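Local coordinates for Non-heme chloroperoxidase CPO-A1 (Streptomyces aureofaciens, PDB 1A8Q), which acts as a cofactor-free haloperoxidase, able to brominate, and may be the chlorinating enzyme of 7-chlorotetracycline biosynthesis, at residues A[98-103]-A[115-120]; A[213-218]-A[237-242]; A[231-236]-A[244-249]. All coordinates share one frame; numbering follows the deposited sequence.

Interaction 1: A[98-103]-A[115-120]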
ATOM      1  N   GLY A  98      -1.656  -6.283   0.096  1.00  8.32           N
ATOM      2  CA  GLY A  98      -1.410  -7.677  -0.224  1.00  8.60           C
ATOM      3  C   GLY A  98      -0.074  -8.138   0.288  1.00  8.86           C
ATOM      4  O   GLY A  98       0.151  -9.290   0.645  1.00  8.65           O
ATOM      5  N   GLU A  99       0.992  -7.275   0.235  1.00  6.97           N
ATOM      6  CA  GLU A  99       2.278  -7.607   0.837  1.00  6.52           C
ATOM      7  C   GLU A  99       2.139  -7.846   2.339  1.00  7.06           C
ATOM      8  O   GLU A  99       2.742  -8.785   2.884  1.00  9.26           O
ATOM      9  CB  GLU A  99       3.283  -6.452   0.540  1.00  7.33           C
ATOM     10  CG  GLU A  99       4.667  -6.663   1.168  1.00  7.14           C
ATOM     11  CD  GLU A  99       5.664  -5.571   0.718  1.00  9.40           C
ATOM     12  OE1 GLU A  99       5.606  -5.208  -0.469  1.00  9.56           O
ATOM     13  OE2 GLU A  99       6.431  -5.130   1.570  1.00 11.70           O
ATOM     14  N   LEU A 100       1.354  -7.019   2.997  1.00  6.44           N
ATOM     15  CA  LEU A 100       1.119  -7.136   4.455  1.00  7.26           C
ATOM     16  C   LEU A 100       0.360  -8.451   4.734  1.00  7.69           C
ATOM     17  O   LEU A 100       0.871  -9.232   5.516  1.00  9.21           O
ATOM     18  CB  LEU A 100       0.290  -5.944   4.908  1.00  8.35           C
ATOM     19  CG  LEU A 100       0.280  -5.670   6.430  1.00  9.46           C
ATOM     20  CD1 LEU A 100      -0.366  -4.294   6.704  1.00 10.52           C
ATOM     21  CD2 LEU A 100      -0.554  -6.713   7.145  1.00 12.59           C
ATOM     22  N   ALA A 101      -0.689  -8.666   3.982  1.00  9.93           N
ATOM     23  CA  ALA A 101      -1.476  -9.919   4.206  1.00  9.99           C
ATOM     24  C   ALA A 101      -0.661 -11.153   3.950  1.00 10.50           C
ATOM     25  O   ALA A 101      -0.669 -12.146   4.720  1.00 10.42           O
ATOM     26  CB  ALA A 101      -2.695  -9.837   3.314  1.00 10.46           C
ATOM     27  N   ARG A 102       0.100 -11.205   2.849  1.00 10.37           N
ATOM     28  CA  ARG A 102       0.875 -12.402   2.544  1.00 11.67           C
ATOM     29  C   ARG A 102       2.036 -12.567   3.485  1.00 10.34           C
ATOM     30  O   ARG A 102       2.430 -13.682   3.789  1.00 11.67           O
ATOM     31  CB  ARG A 102       1.268 -12.396   1.040  1.00 12.27           C
ATOM     32  CG  ARG A 102       2.079 -13.627   0.654  1.00 13.32           C
ATOM     33  CD  ARG A 102       1.285 -14.934   0.768  1.00 16.21           C
ATOM     34  NE  ARG A 102      -0.061 -14.785   0.285  1.00 17.36           N
ATOM     35  CZ  ARG A 102      -0.429 -14.936  -0.989  1.00 20.85           C
ATOM     36  NH1 ARG A 102       0.496 -15.241  -1.890  1.00 20.31           N
ATOM     37  NH2 ARG A 102      -1.714 -14.775  -1.302  1.00 22.43           N
ATOM     38  N   TYR A 103       2.625 -11.476   4.046  1.00  9.12           N
ATOM     39  CA  TYR A 103       3.608 -11.593   5.107  1.00  8.65           C
ATOM     40  C   TYR A 103       2.995 -12.302   6.337  1.00  9.59           C
ATOM     41  O   TYR A 103       3.663 -13.215   6.842  1.00 10.96           O
ATOM     42  CB  TYR A 103       4.132 -10.169   5.502  1.00 10.79           C
ATOM     43  CG  TYR A 103       5.107 -10.292   6.661  1.00 12.29           C
ATOM     44  CD1 TYR A 103       6.440 -10.623   6.539  1.00 12.81           C
ATOM     45  CD2 TYR A 103       4.579 -10.069   7.934  1.00 13.79           C
ATOM     46  CE1 TYR A 103       7.254 -10.743   7.666  1.00 12.41           C
ATOM     47  CE2 TYR A 103       5.372 -10.189   9.063  1.00 13.30           C
ATOM     48  CZ  TYR A 103       6.684 -10.524   8.917  1.00 13.24           C
ATOM     49  OH  TYR A 103       7.458 -10.633  10.048  1.00 15.05           O
ATOM     50  N   ALA A 115      -1.653  -3.823  12.798  1.00 10.44           N
ATOM     51  CA  ALA A 115      -1.601  -3.588  11.347  1.00 10.06           C
ATOM     52  C   ALA A 115      -2.656  -2.596  10.927  1.00 10.73           C
ATOM     53  O   ALA A 115      -3.700  -2.412  11.549  1.00 10.51           O
ATOM     54  CB  ALA A 115      -1.893  -4.891  10.591  1.00 10.00           C
ATOM     55  N   VAL A 116      -2.321  -1.834   9.858  1.00  8.19           N
ATOM     56  CA  VAL A 116      -3.259  -0.848   9.339  1.00  7.52           C
ATOM     57  C   VAL A 116      -3.373  -1.097   7.833  1.00  9.32           C
ATOM     58  O   VAL A 116      -2.330  -1.127   7.180  1.00  9.45           O
ATOM     59  CB  VAL A 116      -2.754   0.603   9.527  1.00  7.89           C
ATOM     60  CG1 VAL A 116      -3.726   1.596   8.921  1.00  8.96           C
ATOM     61  CG2 VAL A 116      -2.556   0.884  11.036  1.00 10.75           C
ATOM     62  N   LEU A 117      -4.588  -1.185   7.324  1.00  9.77           N
ATOM     63  CA  LEU A 117      -4.800  -1.407   5.888  1.00  9.80           C
ATOM     64  C   LEU A 117      -5.482  -0.166   5.371  1.00  9.36           C
ATOM     65  O   LEU A 117      -6.651   0.088   5.643  1.00 11.44           O
ATOM     66  CB  LEU A 117      -5.707  -2.641   5.688  1.00 10.54           C
ATOM     67  CG  LEU A 117      -5.079  -4.007   5.951  1.00 13.57           C
ATOM     68  CD1 LEU A 117      -6.209  -5.037   5.731  1.00 15.90           C
ATOM     69  CD2 LEU A 117      -3.950  -4.391   5.018  1.00 15.90           C
ATOM     70  N   LEU A 118      -4.744   0.681   4.635  1.00  7.44           N
ATOM     71  CA  LEU A 118      -5.339   1.904   4.093  1.00  6.47           C
ATOM     72  C   LEU A 118      -5.663   1.731   2.629  1.00  7.95           C
ATOM     73  O   LEU A 118      -4.736   1.478   1.813  1.00  7.94           O
ATOM     74  CB  LEU A 118      -4.240   3.024   4.227  1.00  6.77           C
ATOM     75  CG  LEU A 118      -4.622   4.368   3.593  1.00  9.39           C
ATOM     76  CD1 LEU A 118      -5.808   5.043   4.254  1.00 10.98           C
ATOM     77  CD2 LEU A 118      -3.433   5.358   3.669  1.00 10.69           C
ATOM     78  N   SER A 119      -6.929   1.823   2.275  1.00  6.23           N
ATOM     79  CA  SER A 119      -7.404   1.735   0.880  1.00  8.50           C
ATOM     80  C   SER A 119      -6.766   0.532   0.210  1.00  9.89           C
ATOM     81  O   SER A 119      -6.232   0.655  -0.909  1.00  9.28           O
ATOM     82  CB  SER A 119      -7.015   3.019   0.128  1.00  9.50           C
ATOM     83  OG  SER A 119      -7.415   4.184   0.908  1.00 12.27           O
ATOM     84  N   ALA A 120      -6.834  -0.636   0.855  1.00  7.88           N
ATOM     85  CA  ALA A 120      -6.078  -1.785   0.455  1.00  7.98           C
ATOM     86  C   ALA A 120      -6.882  -2.808  -0.345  1.00  9.69           C
ATOM     87  O   ALA A 120      -8.094  -2.906  -0.163  1.00  8.29           O
ATOM     88  CB  ALA A 120      -5.506  -2.454   1.712  1.00  9.34           C
TER

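Interaction 2: A[213-218]-A[237-242]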
ATOM      1  N   ILE A 213      -3.837  -9.995  15.403  1.00 15.44           N
ATOM      2  CA  ILE A 213      -3.364  -8.741  16.005  1.00 14.64           C
ATOM      3  C   ILE A 213      -4.378  -7.663  15.707  1.00 12.39           C
ATOM      4  O   ILE A 213      -5.121  -7.783  14.733  1.00 12.73           O
ATOM      5  CB  ILE A 213      -2.008  -8.316  15.389  1.00 17.11           C
ATOM      6  CG1 ILE A 213      -2.106  -8.238  13.857  1.00 18.29           C
ATOM      7  CG2 ILE A 213      -0.907  -9.285  15.829  1.00 17.28           C
ATOM      8  CD1 ILE A 213      -0.795  -7.764  13.225  1.00 20.71           C
ATOM      9  N   PRO A 214      -4.470  -6.587  16.489  1.00 12.65           N
ATOM     10  CA  PRO A 214      -5.421  -5.523  16.257  1.00 11.74           C
ATOM     11  C   PRO A 214      -5.172  -4.972  14.839  1.00 12.33           C
ATOM     12  O   PRO A 214      -3.999  -4.780  14.544  1.00 11.92           O
ATOM     13  CB  PRO A 214      -5.110  -4.465  17.311  1.00 11.78           C
ATOM     14  CG  PRO A 214      -4.309  -5.158  18.335  1.00 13.87           C
ATOM     15  CD  PRO A 214      -3.688  -6.393  17.731  1.00 13.61           C
ATOM     16  N   THR A 215      -6.226  -4.673  14.124  1.00 10.47           N
ATOM     17  CA  THR A 215      -6.069  -4.235  12.747  1.00 11.36           C
ATOM     18  C   THR A 215      -7.054  -3.120  12.497  1.00 11.29           C
ATOM     19  O   THR A 215      -8.232  -3.223  12.869  1.00 13.27           O
ATOM     20  CB  THR A 215      -6.356  -5.402  11.763  1.00 11.62           C
ATOM     21  OG1 THR A 215      -5.395  -6.450  11.974  1.00 12.12           O
ATOM     22  CG2 THR A 215      -6.252  -4.843  10.343  1.00 13.42           C
ATOM     23  N   LEU A 216      -6.589  -2.011  11.947  1.00  8.35           N
ATOM     24  CA  LEU A 216      -7.432  -0.917  11.552  1.00  9.63           C
ATOM     25  C   LEU A 216      -7.541  -0.890  10.029  1.00 10.57           C
ATOM     26  O   LEU A 216      -6.502  -0.906   9.369  1.00 11.88           O
ATOM     27  CB  LEU A 216      -6.779   0.411  11.992  1.00 11.28           C
ATOM     28  CG  LEU A 216      -7.478   1.680  11.525  1.00 12.05           C
ATOM     29  CD1 LEU A 216      -8.875   1.886  12.071  1.00 14.64           C
ATOM     30  CD2 LEU A 216      -6.598   2.889  11.914  1.00 14.47           C
ATOM     31  N   VAL A 217      -8.741  -0.834   9.526  1.00 10.13           N
ATOM     32  CA  VAL A 217      -8.968  -0.761   8.077  1.00 10.69           C
ATOM     33  C   VAL A 217      -9.545   0.606   7.798  1.00 11.70           C
ATOM     34  O   VAL A 217     -10.557   1.018   8.392  1.00 11.36           O
ATOM     35  CB  VAL A 217      -9.957  -1.869   7.628  1.00 10.58           C
ATOM     36  CG1 VAL A 217     -10.176  -1.729   6.120  1.00 10.51           C
ATOM     37  CG2 VAL A 217      -9.379  -3.243   7.968  1.00 11.25           C
ATOM     38  N   VAL A 218      -8.863   1.455   6.995  1.00  8.83           N
ATOM     39  CA  VAL A 218      -9.356   2.780   6.640  1.00  9.51           C
ATOM     40  C   VAL A 218      -9.628   2.813   5.133  1.00 10.68           C
ATOM     41  O   VAL A 218      -8.777   2.270   4.432  1.00 12.01           O
ATOM     42  CB  VAL A 218      -8.284   3.867   6.949  1.00 11.39           C
ATOM     43  CG1 VAL A 218      -8.722   5.250   6.486  1.00 10.21           C
ATOM     44  CG2 VAL A 218      -8.043   3.884   8.467  1.00 12.51           C
ATOM     45  N   GLN A 237     -14.658  -7.341   7.955  1.00 14.72           N
ATOM     46  CA  GLN A 237     -15.497  -8.435   8.482  1.00 18.53           C
ATOM     47  C   GLN A 237     -14.753  -9.736   8.643  1.00 18.60           C
ATOM     48  O   GLN A 237     -15.122 -10.571   9.503  1.00 19.80           O
ATOM     49  CB  GLN A 237     -16.695  -8.621   7.553  1.00 20.65           C
ATOM     50  CG  GLN A 237     -17.689  -7.494   7.508  1.00 25.57           C
ATOM     51  CD  GLN A 237     -18.428  -7.170   8.795  1.00 28.77           C
ATOM     52  OE1 GLN A 237     -18.454  -7.942   9.763  1.00 31.26           O
ATOM     53  NE2 GLN A 237     -19.062  -5.991   8.830  1.00 29.09           N
ATOM     54  N   ILE A 238     -13.734 -10.015   7.847  1.00 15.86           N
ATOM     55  CA  ILE A 238     -12.987 -11.264   7.891  1.00 16.49           C
ATOM     56  C   ILE A 238     -11.890 -11.281   8.920  1.00 16.11           C
ATOM     57  O   ILE A 238     -11.570 -12.312   9.549  1.00 18.17           O
ATOM     58  CB  ILE A 238     -12.353 -11.583   6.514  1.00 16.76           C
ATOM     59  CG1 ILE A 238     -13.471 -11.679   5.474  1.00 18.76           C
ATOM     60  CG2 ILE A 238     -11.487 -12.836   6.576  1.00 18.01           C
ATOM     61  CD1 ILE A 238     -12.971 -11.789   4.051  1.00 20.22           C
ATOM     62  N   ILE A 239     -11.122 -10.174   9.004  1.00 15.24           N
ATOM     63  CA  ILE A 239     -10.038 -10.118   9.975  1.00 14.60           C
ATOM     64  C   ILE A 239     -10.620 -10.111  11.385  1.00 14.81           C
ATOM     65  O   ILE A 239     -11.442  -9.255  11.682  1.00 15.20           O
ATOM     66  CB  ILE A 239      -9.247  -8.796   9.764  1.00 14.20           C
ATOM     67  CG1 ILE A 239      -8.553  -8.874   8.393  1.00 15.90           C
ATOM     68  CG2 ILE A 239      -8.245  -8.619  10.897  1.00 14.02           C
ATOM     69  CD1 ILE A 239      -8.016  -7.491   7.990  1.00 15.82           C
ATOM     70  N   PRO A 240     -10.219 -11.028  12.250  1.00 17.35           N
ATOM     71  CA  PRO A 240     -10.775 -11.077  13.594  1.00 18.40           C
ATOM     72  C   PRO A 240     -10.550  -9.773  14.342  1.00 18.82           C
ATOM     73  O   PRO A 240      -9.425  -9.263  14.279  1.00 16.95           O
ATOM     74  CB  PRO A 240     -10.001 -12.210  14.247  1.00 18.59           C
ATOM     75  CG  PRO A 240      -9.556 -13.089  13.124  1.00 19.69           C
ATOM     76  CD  PRO A 240      -9.252 -12.115  11.988  1.00 18.50           C
ATOM     77  N   ASN A 241     -11.539  -9.208  14.992  1.00 17.95           N
ATOM     78  CA  ASN A 241     -11.436  -7.993  15.776  1.00 19.67           C
ATOM     79  C   ASN A 241     -11.050  -6.703  15.055  1.00 18.27           C
ATOM     80  O   ASN A 241     -10.836  -5.678  15.699  1.00 19.41           O
ATOM     81  CB  ASN A 241     -10.435  -8.212  16.943  1.00 21.42           C
ATOM     82  CG  ASN A 241     -10.912  -9.312  17.891  1.00 23.32           C
ATOM     83  OD1 ASN A 241     -12.098  -9.372  18.194  1.00 25.20           O
ATOM     84  ND2 ASN A 241     -10.012 -10.198  18.258  1.00 24.28           N
ATOM     85  N   ALA A 242     -11.078  -6.664  13.738  1.00 17.57           N
ATOM     86  CA  ALA A 242     -10.718  -5.455  12.996  1.00 16.61           C
ATOM     87  C   ALA A 242     -11.651  -4.294  13.231  1.00 16.16           C
ATOM     88  O   ALA A 242     -12.868  -4.472  13.451  1.00 17.61           O
ATOM     89  CB  ALA A 242     -10.749  -5.845  11.508  1.00 14.38           C
TER
HETATM   90  O   HOH W   1      -6.804  -9.906  14.215  1.00 23.33           O

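Interaction 3: A[231-236]-A[244-249]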
ATOM      1  N   THR A 231     -13.591  -4.430  -1.065  1.00 10.45           N
ATOM      2  CA  THR A 231     -12.320  -4.642  -0.356  1.00  9.59           C
ATOM      3  C   THR A 231     -12.429  -4.237   1.103  1.00 11.92           C
ATOM      4  O   THR A 231     -12.777  -5.051   1.948  1.00 12.11           O
ATOM      5  CB  THR A 231     -11.213  -3.810  -1.081  1.00 11.33           C
ATOM      6  OG1 THR A 231     -11.634  -2.441  -1.103  1.00 10.83           O
ATOM      7  CG2 THR A 231     -11.115  -4.344  -2.514  1.00  9.37           C
ATOM      8  N   GLY A 232     -12.166  -2.996   1.499  1.00 11.68           N
ATOM      9  CA  GLY A 232     -12.233  -2.564   2.886  1.00 12.30           C
ATOM     10  C   GLY A 232     -13.466  -3.005   3.680  1.00 13.06           C
ATOM     11  O   GLY A 232     -13.297  -3.434   4.826  1.00 12.93           O
ATOM     12  N   ARG A 233     -14.653  -2.842   3.130  1.00 14.69           N
ATOM     13  CA  ARG A 233     -15.832  -3.340   3.890  1.00 16.51           C
ATOM     14  C   ARG A 233     -15.769  -4.827   4.158  1.00 16.37           C
ATOM     15  O   ARG A 233     -16.208  -5.299   5.228  1.00 17.14           O
ATOM     16  CB  ARG A 233     -17.097  -2.965   3.129  1.00 18.51           C
ATOM     17  CG  ARG A 233     -17.563  -1.561   3.477  1.00 22.10           C
ATOM     18  CD  ARG A 233     -19.004  -1.363   3.035  1.00 23.53           C
ATOM     19  NE  ARG A 233     -19.191   0.021   2.608  1.00 25.22           N
ATOM     20  CZ  ARG A 233     -19.378   1.019   3.450  1.00 26.63           C
ATOM     21  NH1 ARG A 233     -19.402   0.802   4.761  1.00 28.11           N
ATOM     22  NH2 ARG A 233     -19.547   2.243   2.987  1.00 28.82           N
ATOM     23  N   LYS A 234     -15.235  -5.641   3.246  1.00 15.87           N
ATOM     24  CA  LYS A 234     -15.138  -7.074   3.477  1.00 14.86           C
ATOM     25  C   LYS A 234     -13.973  -7.490   4.330  1.00 15.20           C
ATOM     26  O   LYS A 234     -14.075  -8.396   5.148  1.00 14.43           O
ATOM     27  CB  LYS A 234     -15.020  -7.821   2.120  1.00 16.57           C
ATOM     28  CG  LYS A 234     -16.323  -7.619   1.334  1.00 19.60           C
ATOM     29  CD  LYS A 234     -16.227  -8.513   0.082  1.00 24.02           C
ATOM     30  CE  LYS A 234     -17.472  -8.340  -0.781  1.00 26.75           C
ATOM     31  NZ  LYS A 234     -18.198  -9.644  -0.872  1.00 31.88           N
ATOM     32  N   SER A 235     -12.783  -6.846   4.166  1.00 12.98           N
ATOM     33  CA  SER A 235     -11.674  -7.304   4.999  1.00 13.54           C
ATOM     34  C   SER A 235     -11.959  -7.024   6.482  1.00 11.81           C
ATOM     35  O   SER A 235     -11.461  -7.793   7.322  1.00 13.54           O
ATOM     36  CB  SER A 235     -10.355  -6.661   4.527  1.00 16.00           C
ATOM     37  OG  SER A 235     -10.550  -5.258   4.614  1.00 17.07           O
ATOM     38  N   ALA A 236     -12.685  -5.976   6.760  1.00 11.34           N
ATOM     39  CA  ALA A 236     -13.014  -5.569   8.145  1.00 12.62           C
ATOM     40  C   ALA A 236     -13.923  -6.632   8.785  1.00 14.72           C
ATOM     41  O   ALA A 236     -13.868  -6.804  10.002  1.00 16.50           O
ATOM     42  CB  ALA A 236     -13.703  -4.223   8.151  1.00 13.76           C
ATOM     43  N   LEU A 244     -13.160  -0.714  11.384  1.00 13.35           N
ATOM     44  CA  LEU A 244     -13.235  -0.075  10.066  1.00 13.88           C
ATOM     45  C   LEU A 244     -13.540   1.403  10.233  1.00 14.60           C
ATOM     46  O   LEU A 244     -14.378   1.786  11.064  1.00 13.61           O
ATOM     47  CB  LEU A 244     -14.341  -0.712   9.216  1.00 13.84           C
ATOM     48  CG  LEU A 244     -14.741  -0.010   7.922  1.00 13.32           C
ATOM     49  CD1 LEU A 244     -13.646  -0.210   6.853  1.00 13.35           C
ATOM     50  CD2 LEU A 244     -16.038  -0.599   7.351  1.00 13.29           C
ATOM     51  N   LYS A 245     -12.825   2.299   9.523  1.00 11.64           N
ATOM     52  CA  LYS A 245     -13.157   3.707   9.524  1.00 13.48           C
ATOM     53  C   LYS A 245     -13.373   4.116   8.068  1.00 14.06           C
ATOM     54  O   LYS A 245     -12.404   4.044   7.287  1.00 14.25           O
ATOM     55  CB  LYS A 245     -12.065   4.583  10.172  1.00 16.37           C
ATOM     56  CG  LYS A 245     -11.955   4.406  11.683  1.00 19.64           C
ATOM     57  CD  LYS A 245     -10.942   5.369  12.329  1.00 23.06           C
ATOM     58  CE  LYS A 245     -11.195   5.331  13.848  1.00 25.83           C
ATOM     59  NZ  LYS A 245     -10.560   6.499  14.516  1.00 28.95           N
ATOM     60  N   VAL A 246     -14.584   4.453   7.686  1.00 11.79           N
ATOM     61  CA  VAL A 246     -14.895   4.914   6.342  1.00 12.62           C
ATOM     62  C   VAL A 246     -14.633   6.420   6.262  1.00 12.98           C
ATOM     63  O   VAL A 246     -15.130   7.181   7.087  1.00 12.52           O
ATOM     64  CB  VAL A 246     -16.336   4.613   5.934  1.00 14.05           C
ATOM     65  CG1 VAL A 246     -16.688   5.214   4.572  1.00 14.17           C
ATOM     66  CG2 VAL A 246     -16.465   3.085   6.001  1.00 14.76           C
ATOM     67  N   TYR A 247     -13.842   6.820   5.261  1.00 10.27           N
ATOM     68  CA  TYR A 247     -13.587   8.269   5.098  1.00 11.70           C
ATOM     69  C   TYR A 247     -14.525   8.774   4.026  1.00 12.77           C
ATOM     70  O   TYR A 247     -14.303   8.564   2.820  1.00 12.96           O
ATOM     71  CB  TYR A 247     -12.121   8.526   4.731  1.00 11.90           C
ATOM     72  CG  TYR A 247     -11.133   8.554   5.868  1.00 13.62           C
ATOM     73  CD1 TYR A 247     -11.345   7.946   7.091  1.00 13.25           C
ATOM     74  CD2 TYR A 247      -9.889   9.178   5.684  1.00 11.91           C
ATOM     75  CE1 TYR A 247     -10.400   7.957   8.112  1.00 13.05           C
ATOM     76  CE2 TYR A 247      -8.926   9.150   6.646  1.00 13.72           C
ATOM     77  CZ  TYR A 247      -9.204   8.632   7.894  1.00 15.05           C
ATOM     78  OH  TYR A 247      -8.215   8.602   8.823  1.00 15.17           O
ATOM     79  N   GLU A 248     -15.602   9.457   4.411  1.00 13.56           N
ATOM     80  CA  GLU A 248     -16.579   9.942   3.441  1.00 16.17           C
ATOM     81  C   GLU A 248     -15.966  10.947   2.479  1.00 15.58           C
ATOM     82  O   GLU A 248     -15.323  11.908   2.867  1.00 17.34           O
ATOM     83  CB  GLU A 248     -17.795  10.567   4.193  1.00 20.79           C
ATOM     84  CG  GLU A 248     -18.556   9.482   4.944  1.00 27.12           C
ATOM     85  CD  GLU A 248     -19.958   9.886   5.366  1.00 30.96           C
ATOM     86  OE1 GLU A 248     -20.309  11.081   5.299  1.00 33.28           O
ATOM     87  OE2 GLU A 248     -20.704   8.965   5.782  1.00 34.36           O
ATOM     88  N   GLY A 249     -16.189  10.744   1.190  1.00 15.40           N
ATOM     89  CA  GLY A 249     -15.695  11.617   0.142  1.00 15.36           C
ATOM     90  C   GLY A 249     -14.217  11.484  -0.182  1.00 15.69           C
ATOM     91  O   GLY A 249     -13.744  12.310  -0.998  1.00 16.83           O
TER

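Interaction 1: A[98-103]-A[115-120]
In the beta-alpha-beta unit of the alpha/beta hydrolase fold made by strand 88-93, helix 96-107 and strand 112-118, Leu100 is the side chain that the helix sets against Ala115, Val116 and Leu117 of the returning strand. Helix 98-103 runs roughly antiparallel to strand 115-118 but clearly inclined, at 146° between their directions, and their axes come within 9.7 Å. At that spacing the two are bridged by side chains, chiefly Leu100; the contact is buried and made by van der Waals packing, with no hydrogen bond across it. Leu100 holds CG anti to its own N (chi1 -163°), a torsion that sends both methyls down onto the sheet, where each meets a different part of the strand. CD2 meets the methyl of Ala115, while CD1 lies further along the strand between backbone and side chain. Strand 88-93 takes the same leucine on Leu90 and Ala92, so it straddles two neighbouring strands, and Phe211 touches it too. The helix follows Ser94 of the catalytic triad, whose side chain is about 10 Å from that of Leu117. Leu117 crosses Leu100 obliquely, its CD2 4.0 Å from Leu100 CD1, and the same CD1 rests 3.8 Å from Val116 O.

Interaction 2: A[213-218]-A[237-242]
Thr215 and Ala242 mark the closest approach of the two backbones, with their CA atoms 4.8 Å apart, where strand 215-218 passes the turn that ends helix 232-238. Ile239 is the first residue to leave the helical conformation, and a type II beta turn from Ile239 to Ala242 leads into strand 243-247, within the beta-alpha-beta unit of the alpha/beta hydrolase fold that strand 215-220 begins; Asn241 takes the positive phi of this turn (63°). The turn's own bond, Ala242 N to Ile239 O, is weak. Across the contact the backbones meet through a CA-H...O contact, Ala242 CA lying 3.3 Å from Thr215 O.

Among the side chains, Thr215 and Ile239 cross at about a right angle. Ile239 CG2 is set against the polar branch of the threonine, 3.7 Å from Thr215 OG1, while Ile239 CD1 reaches the other branch, 4.0 Å from Thr215 CG2. Thr215 keeps OG1 beside its own N (chi1 -63°), which turns the hydroxyl back along its segment to donate to Ile213 O at 3.1 Å; the donor stands 41° above the carbonyl plane. Further up the strand Ile239 CD1 comes to 4.5 Å from Val217 CG2, a looser touch. Leu117 of the adjacent strand, Phe211 and Leu208 also touch Ile239. One water spans the segments, donating to Ile213 O at 2.8 Å and to Pro240 O at 2.7 Å.

Ile213 O therefore accepts from both the threonine hydroxyl and the water, and the hydroxyl's proton is used within its own segment. The turn is joined to the strand by van der Waals packing, one CA-H...O contact and a shared water, with no direct hydrogen bond between the segments.

Interaction 3: A[231-236]-A[244-249]
A largely apolar contact near the protein surface lays helix 232-236 against Leu244 and Val246 of strand 243-247, the outermost strand at one end of the sheet. Helix and strand run almost antiparallel, 168° between their directions, with axes 9.2 Å apart at closest approach. They are nearest where the chain turns from one to the other: Ala236 CB sits 3.7 Å from Leu244 CB. Leu244, with CG anti to its backbone N (chi1 169°), extends from there back along the helix towards its start. Its CD1 packs on the helix backbone, 3.8 Å from the carbonyl oxygen of Gly232. Leu244 CD2 faces the aliphatic part of Arg233, 4.3 Å from Arg233 CG. Arg233, an exposed residue, reaches out over the strand and crosses Val246 at about a right angle, Arg233 NH1 being 3.9 Å from Val246 CG2; the guanidinium is oblique to this methyl. The polar partner of the guanidinium is Asp229, bridged from NE, whereas NH1 merely packs on the valine. Leu244 also touches Val217 of the neighbouring strand. The pair forms the second half of the beta-alpha-beta crossover strand 215-220, helix 232-238, strand 243-247, the last in this alpha/beta hydrolase sheet, whose two strands lie parallel and side by side.

Following the chain from the N terminus, interaction 1 comes first and closes the short helix-to-strand return between 98-103 and 115-120, finished before 213-218 begins. The other two cross: 231-236 lies between the segments of interaction 2, and 244-249 follows both, so the turn after helix 232-238 is tied to the strand before the helix, and the helix itself to the strand after it. Backbone pairing unites the three contacts in one sheet. Leu117 N lies 2.8 Å from Leu216 O, probably a hydrogen bond joining interactions 1 and 2, and Lys245 N lies 2.8 Å from Val217 O, probably another joining 2 and 3. Parallel strands 112-118, 215-220 and 243-247 thus stand side by side.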